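Local coordinates for protein ionotropic glutamate receptor bacterial homologue (Nostoc punctiforme, PDB 2PYY) that binds L-glutamate through its ligand-binding core, which probably gates a bacterial ionotropic glutamate receptor channel, at residues D29-I34 with S42-Y47; I188-N193 with K198-A203. One frame throughout, in Å; residues are numbered along the deposited sequence.

Contact 1 of 2, residues D29-I34 with S42-Y47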
# COMPACT_ATOMS: atom_id res chain seq x y z
N ASP B 29 -20.73 -10.96 -3.23
CA ASP B 29 -21.87 -10.47 -4.02
C ASP B 29 -21.45 -9.58 -5.18
O ASP B 29 -22.00 -9.65 -6.28
CB ASP B 29 -22.87 -9.69 -3.15
CG ASP B 29 -23.57 -10.58 -2.13
OD1 ASP B 29 -23.55 -11.81 -2.31
OD2 ASP B 29 -24.13 -10.04 -1.17
N LEU B 30 -20.47 -8.71 -4.93
CA LEU B 30 -20.00 -7.82 -5.99
C LEU B 30 -19.37 -8.62 -7.13
O LEU B 30 -19.68 -8.39 -8.30
CB LEU B 30 -18.98 -6.81 -5.43
CG LEU B 30 -18.48 -5.78 -6.44
CD1 LEU B 30 -19.65 -4.93 -6.90
CD2 LEU B 30 -17.41 -4.91 -5.80
N TRP B 31 -18.49 -9.57 -6.81
CA TRP B 31 -17.88 -10.35 -7.88
C TRP B 31 -18.94 -11.14 -8.68
O TRP B 31 -18.88 -11.20 -9.90
CB TRP B 31 -16.84 -11.31 -7.32
CG TRP B 31 -16.35 -12.24 -8.36
CD1 TRP B 31 -16.60 -13.58 -8.45
CD2 TRP B 31 -15.63 -11.89 -9.55
NE1 TRP B 31 -16.09 -14.08 -9.62
CE2 TRP B 31 -15.48 -13.06 -10.31
CE3 TRP B 31 -15.09 -10.69 -10.04
CZ2 TRP B 31 -14.83 -13.08 -11.54
CZ3 TRP B 31 -14.44 -10.71 -11.28
CH2 TRP B 31 -14.32 -11.90 -12.01
N ARG B 32 -19.89 -11.75 -7.98
CA ARG B 32 -20.94 -12.52 -8.65
C ARG B 32 -21.68 -11.65 -9.67
O ARG B 32 -21.96 -12.10 -10.77
CB ARG B 32 -21.93 -13.07 -7.63
CG ARG B 32 -23.07 -13.89 -8.22
CD ARG B 32 -24.19 -14.10 -7.21
NE ARG B 32 -23.76 -14.93 -6.07
CZ ARG B 32 -23.84 -14.55 -4.80
NH1 ARG B 32 -24.32 -13.35 -4.50
NH2 ARG B 32 -23.45 -15.37 -3.83
N SER B 33 -21.99 -10.41 -9.31
CA SER B 33 -22.70 -9.50 -10.22
C SER B 33 -21.85 -9.14 -11.43
O SER B 33 -22.33 -9.11 -12.56
CB SER B 33 -23.10 -8.21 -9.51
OG SER B 33 -23.85 -8.47 -8.35
N ILE B 34 -20.59 -8.84 -11.16
CA ILE B 34 -19.65 -8.47 -12.21
C ILE B 34 -19.51 -9.64 -13.18
O ILE B 34 -19.54 -9.45 -14.39
CB ILE B 34 -18.27 -8.16 -11.60
CG1 ILE B 34 -18.37 -6.93 -10.69
CG2 ILE B 34 -17.26 -7.95 -12.70
CD1 ILE B 34 -17.07 -6.61 -9.96
N SER B 42 -17.40 -18.71 -12.72
CA SER B 42 -16.17 -18.88 -11.97
C SER B 42 -16.20 -19.86 -10.81
O SER B 42 -17.27 -20.24 -10.31
CB SER B 42 -15.71 -17.51 -11.45
OG SER B 42 -16.75 -16.86 -10.74
N LYS B 43 -15.01 -20.27 -10.38
CA LYS B 43 -14.85 -21.19 -9.26
C LYS B 43 -13.94 -20.51 -8.24
O LYS B 43 -12.80 -20.17 -8.55
CB LYS B 43 -14.24 -22.51 -9.73
CG LYS B 43 -14.15 -23.55 -8.63
CD LYS B 43 -13.76 -24.92 -9.17
CE LYS B 43 -13.80 -25.97 -8.07
NZ LYS B 43 -12.83 -25.66 -6.98
N LEU B 44 -14.45 -20.33 -7.03
CA LEU B 44 -13.70 -19.66 -5.98
C LEU B 44 -12.76 -20.57 -5.20
O LEU B 44 -13.17 -21.62 -4.69
CB LEU B 44 -14.69 -18.98 -5.02
CG LEU B 44 -15.75 -18.09 -5.66
CD1 LEU B 44 -16.45 -17.32 -4.54
CD2 LEU B 44 -15.13 -17.11 -6.67
N ILE B 45 -11.50 -20.16 -5.12
CA ILE B 45 -10.47 -20.91 -4.42
C ILE B 45 -9.99 -20.12 -3.20
O ILE B 45 -9.49 -19.00 -3.33
CB ILE B 45 -9.26 -21.17 -5.33
CG1 ILE B 45 -9.74 -21.84 -6.62
CG2 ILE B 45 -8.25 -22.07 -4.60
CD1 ILE B 45 -8.62 -22.03 -7.65
N GLU B 46 -10.16 -20.70 -2.01
CA GLU B 46 -9.78 -20.06 -0.74
C GLU B 46 -8.28 -20.09 -0.45
O GLU B 46 -7.63 -21.11 -0.66
CB GLU B 46 -10.54 -20.73 0.42
CG GLU B 46 -10.24 -20.20 1.83
CD GLU B 46 -11.17 -20.81 2.88
OE1 GLU B 46 -11.02 -20.53 4.09
OE2 GLU B 46 -12.07 -21.59 2.51
N TYR B 47 -7.75 -18.95 0.00
CA TYR B 47 -6.35 -18.85 0.39
C TYR B 47 -6.32 -18.30 1.81
O TYR B 47 -7.23 -17.58 2.23
CB TYR B 47 -5.56 -18.01 -0.60
CG TYR B 47 -5.35 -18.76 -1.90
CD1 TYR B 47 -4.38 -19.77 -1.99
CD2 TYR B 47 -6.17 -18.52 -3.02
CE1 TYR B 47 -4.22 -20.53 -3.15
CE2 TYR B 47 -6.02 -19.28 -4.19
CZ TYR B 47 -5.05 -20.27 -4.25
OH TYR B 47 -4.88 -20.99 -5.40
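The indole of Trp31 turns the NE1 edge of its ring to Ser42, whose OG and CB lie near the ring plane, while Leu44 CD2 comes in obliquely, 4.2 Å from Trp31 CD1. Trp31 NE1 donates a hydrogen bond to Ser42 OG over 3.1 Å, nearly straight at 165°, with the oxygen 10° out of the ring plane. A chi1 of 172°, which sets CG opposite the backbone N, lets the indole reach Ser42. A small hydroxyl suits position 42 because its oxygen can accept the bond from NE1, the one polar atom of the Trp31 side chain; Leu44 supplies methyl contact, and Ile200 of helix 197-209 packs on the indole. Shortened to an alanine here, the side chain would probably leave Ser42 OG without this donor and open a gap beside Leu44. On helix 26-38, Arg32 NH1 reaches back about one turn to Asp29 OD1 (2.8 Å) in a salt bridge, tilted out of the carboxylate plane, while Asp29 OD2 makes a salt bridge to Lys219 NZ and a hydrogen bond with Trp220 NE1. Strand 42-47 runs parallel beside strand 5-10, so this helix-to-strand contact belongs to a beta-alpha-beta crossover of the periplasmic-binding-protein fold.

Contact 2 of 2, residues I188-N193 with K198-A203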
# COMPACT_ATOMS: atom_id res chain seq x y z
N ILE B 188 -9.75 -5.57 -7.34
CA ILE B 188 -9.64 -6.96 -7.75
C ILE B 188 -8.21 -7.03 -8.28
O ILE B 188 -7.79 -6.16 -9.06
CB ILE B 188 -10.69 -7.29 -8.87
CG1 ILE B 188 -12.10 -7.30 -8.24
CG2 ILE B 188 -10.40 -8.65 -9.51
CD1 ILE B 188 -13.28 -7.32 -9.25
N ILE B 189 -7.43 -7.99 -7.80
CA ILE B 189 -6.04 -8.10 -8.25
C ILE B 189 -6.01 -9.07 -9.42
O ILE B 189 -6.66 -10.11 -9.39
CB ILE B 189 -5.11 -8.56 -7.08
CG1 ILE B 189 -3.64 -8.36 -7.44
CG2 ILE B 189 -5.41 -10.02 -6.71
CD1 ILE B 189 -2.70 -8.37 -6.24
N LEU B 190 -5.25 -8.70 -10.45
CA LEU B 190 -5.15 -9.48 -11.67
C LEU B 190 -3.71 -9.57 -12.12
O LEU B 190 -2.87 -8.76 -11.70
CB LEU B 190 -5.93 -8.77 -12.78
CG LEU B 190 -7.34 -8.31 -12.45
CD1 LEU B 190 -7.58 -6.91 -12.99
CD2 LEU B 190 -8.32 -9.31 -13.02
N PRO B 191 -3.39 -10.55 -12.97
CA PRO B 191 -2.01 -10.67 -13.45
C PRO B 191 -1.81 -9.56 -14.49
O PRO B 191 -2.79 -9.04 -15.03
CB PRO B 191 -1.98 -12.06 -14.07
CG PRO B 191 -3.40 -12.28 -14.51
CD PRO B 191 -4.19 -11.72 -13.36
N ASN B 192 -0.57 -9.19 -14.76
CA ASN B 192 -0.31 -8.15 -15.75
C ASN B 192 -0.88 -8.54 -17.10
O ASN B 192 -0.92 -9.72 -17.43
CB ASN B 192 1.19 -7.92 -15.93
CG ASN B 192 1.82 -7.25 -14.74
OD1 ASN B 192 1.24 -6.35 -14.13
ND2 ASN B 192 3.03 -7.70 -14.39
N ASN B 193 -1.31 -7.55 -17.88
CA ASN B 193 -1.84 -7.80 -19.21
C ASN B 193 -3.07 -8.69 -19.23
O ASN B 193 -3.37 -9.32 -20.25
CB ASN B 193 -0.77 -8.44 -20.10
CG ASN B 193 0.44 -7.56 -20.27
OD1 ASN B 193 1.57 -8.04 -20.37
ND2 ASN B 193 0.21 -6.25 -20.33
N LYS B 198 -10.27 -4.71 -18.25
CA LYS B 198 -11.24 -3.76 -18.82
C LYS B 198 -12.71 -4.20 -18.71
O LYS B 198 -13.56 -3.42 -18.33
CB LYS B 198 -10.85 -3.43 -20.27
CG LYS B 198 -9.50 -2.71 -20.37
CD LYS B 198 -9.10 -2.37 -21.81
CE LYS B 198 -10.16 -1.49 -22.50
NZ LYS B 198 -10.43 -0.25 -21.70
N PRO B 199 -13.02 -5.47 -19.04
CA PRO B 199 -14.43 -5.86 -18.92
C PRO B 199 -14.92 -5.81 -17.47
O PRO B 199 -16.10 -5.59 -17.21
CB PRO B 199 -14.46 -7.27 -19.51
CG PRO B 199 -13.09 -7.77 -19.24
CD PRO B 199 -12.22 -6.57 -19.59
N ILE B 200 -14.01 -6.02 -16.52
CA ILE B 200 -14.39 -5.97 -15.12
C ILE B 200 -14.67 -4.52 -14.77
O ILE B 200 -15.66 -4.21 -14.12
CB ILE B 200 -13.26 -6.53 -14.19
CG1 ILE B 200 -13.24 -8.05 -14.27
CG2 ILE B 200 -13.49 -6.10 -12.75
CD1 ILE B 200 -12.19 -8.71 -13.39
N ASN B 201 -13.81 -3.62 -15.23
CA ASN B 201 -14.00 -2.20 -14.95
C ASN B 201 -15.32 -1.75 -15.55
O ASN B 201 -16.10 -1.06 -14.91
CB ASN B 201 -12.85 -1.38 -15.53
CG ASN B 201 -11.57 -1.56 -14.76
OD1 ASN B 201 -11.56 -2.15 -13.69
ND2 ASN B 201 -10.47 -1.04 -15.29
N GLN B 202 -15.54 -2.15 -16.80
CA GLN B 202 -16.77 -1.80 -17.51
C GLN B 202 -17.98 -2.31 -16.71
O GLN B 202 -18.95 -1.58 -16.51
CB GLN B 202 -16.72 -2.45 -18.90
CG GLN B 202 -17.95 -2.25 -19.77
CD GLN B 202 -18.03 -0.86 -20.38
OE1 GLN B 202 -17.01 -0.19 -20.57
NE2 GLN B 202 -19.24 -0.43 -20.70
N ALA B 203 -17.91 -3.56 -16.26
CA ALA B 203 -19.00 -4.14 -15.48
C ALA B 203 -19.24 -3.36 -14.18
O ALA B 203 -20.37 -2.98 -13.88
CB ALA B 203 -18.69 -5.62 -15.15
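A strand-turn-helix connection at the end of the long strand 175-190 brings Ile188 and Leu190 against Ile200 of helix 197-209, in the lobe of the periplasmic-binding-protein fold that also holds strands 5-10, 42-47 and 64-66. The contact is wholly apolar and buried. Ile200 serves both strand residues with separate branches: its CG2 lies 3.7 Å from Ile188 CD1, and its CD1 lies 3.9 Å from Leu190 CD2. The split follows from its torsions. With CG1 beside the backbone N (chi1 -76°) and CD1 extended beyond it, the long arm reaches Leu190 while the short CG2 methyl is left to Ile188. The Ile188 and Ile200 chains meet at a slant, while those of Leu190 and Ile200 run alongside one another with opposite senses. Ile188 and Leu190, two apart on extended backbone, both point at the helix; branched aliphatic side chains suit such a seam, since they fill it without bringing in polar groups that would need partners. At the start of the helix segment, Lys198 NZ makes a salt bridge to Glu76 OE2 of the second subunit, placing helix 197-209 between the lobe's core and the subunit interface. Ile189 packs instead on Leu53 and Ile54 of helix 50-58. Ile188 and Leu190 also touch Leu64 of strand 64-66, and Trp31 of helix 26-38 touches Ile188 as well.

In the fold
From the N terminus the chain runs through strand 5-10 into helix 26-38, and contact 1 closes the short loop that leads from that helix to strand 42-47. The chain then adds strand 64-66 to the parallel sheet, builds the mixed sheet, and in its long strand 175-190 returns to this lobe, where contact 2 closes another short loop into helix 197-209. The two loops follow in series, neither nested nor crossed; their centres are about 14 Å apart, and the two contacts touch. Ile34 CG2 packs on Ala203 CB at 3.7 Å, joining helices 26-38 and 197-209. Early and late parts of the sequence thereby share one hydrophobic core.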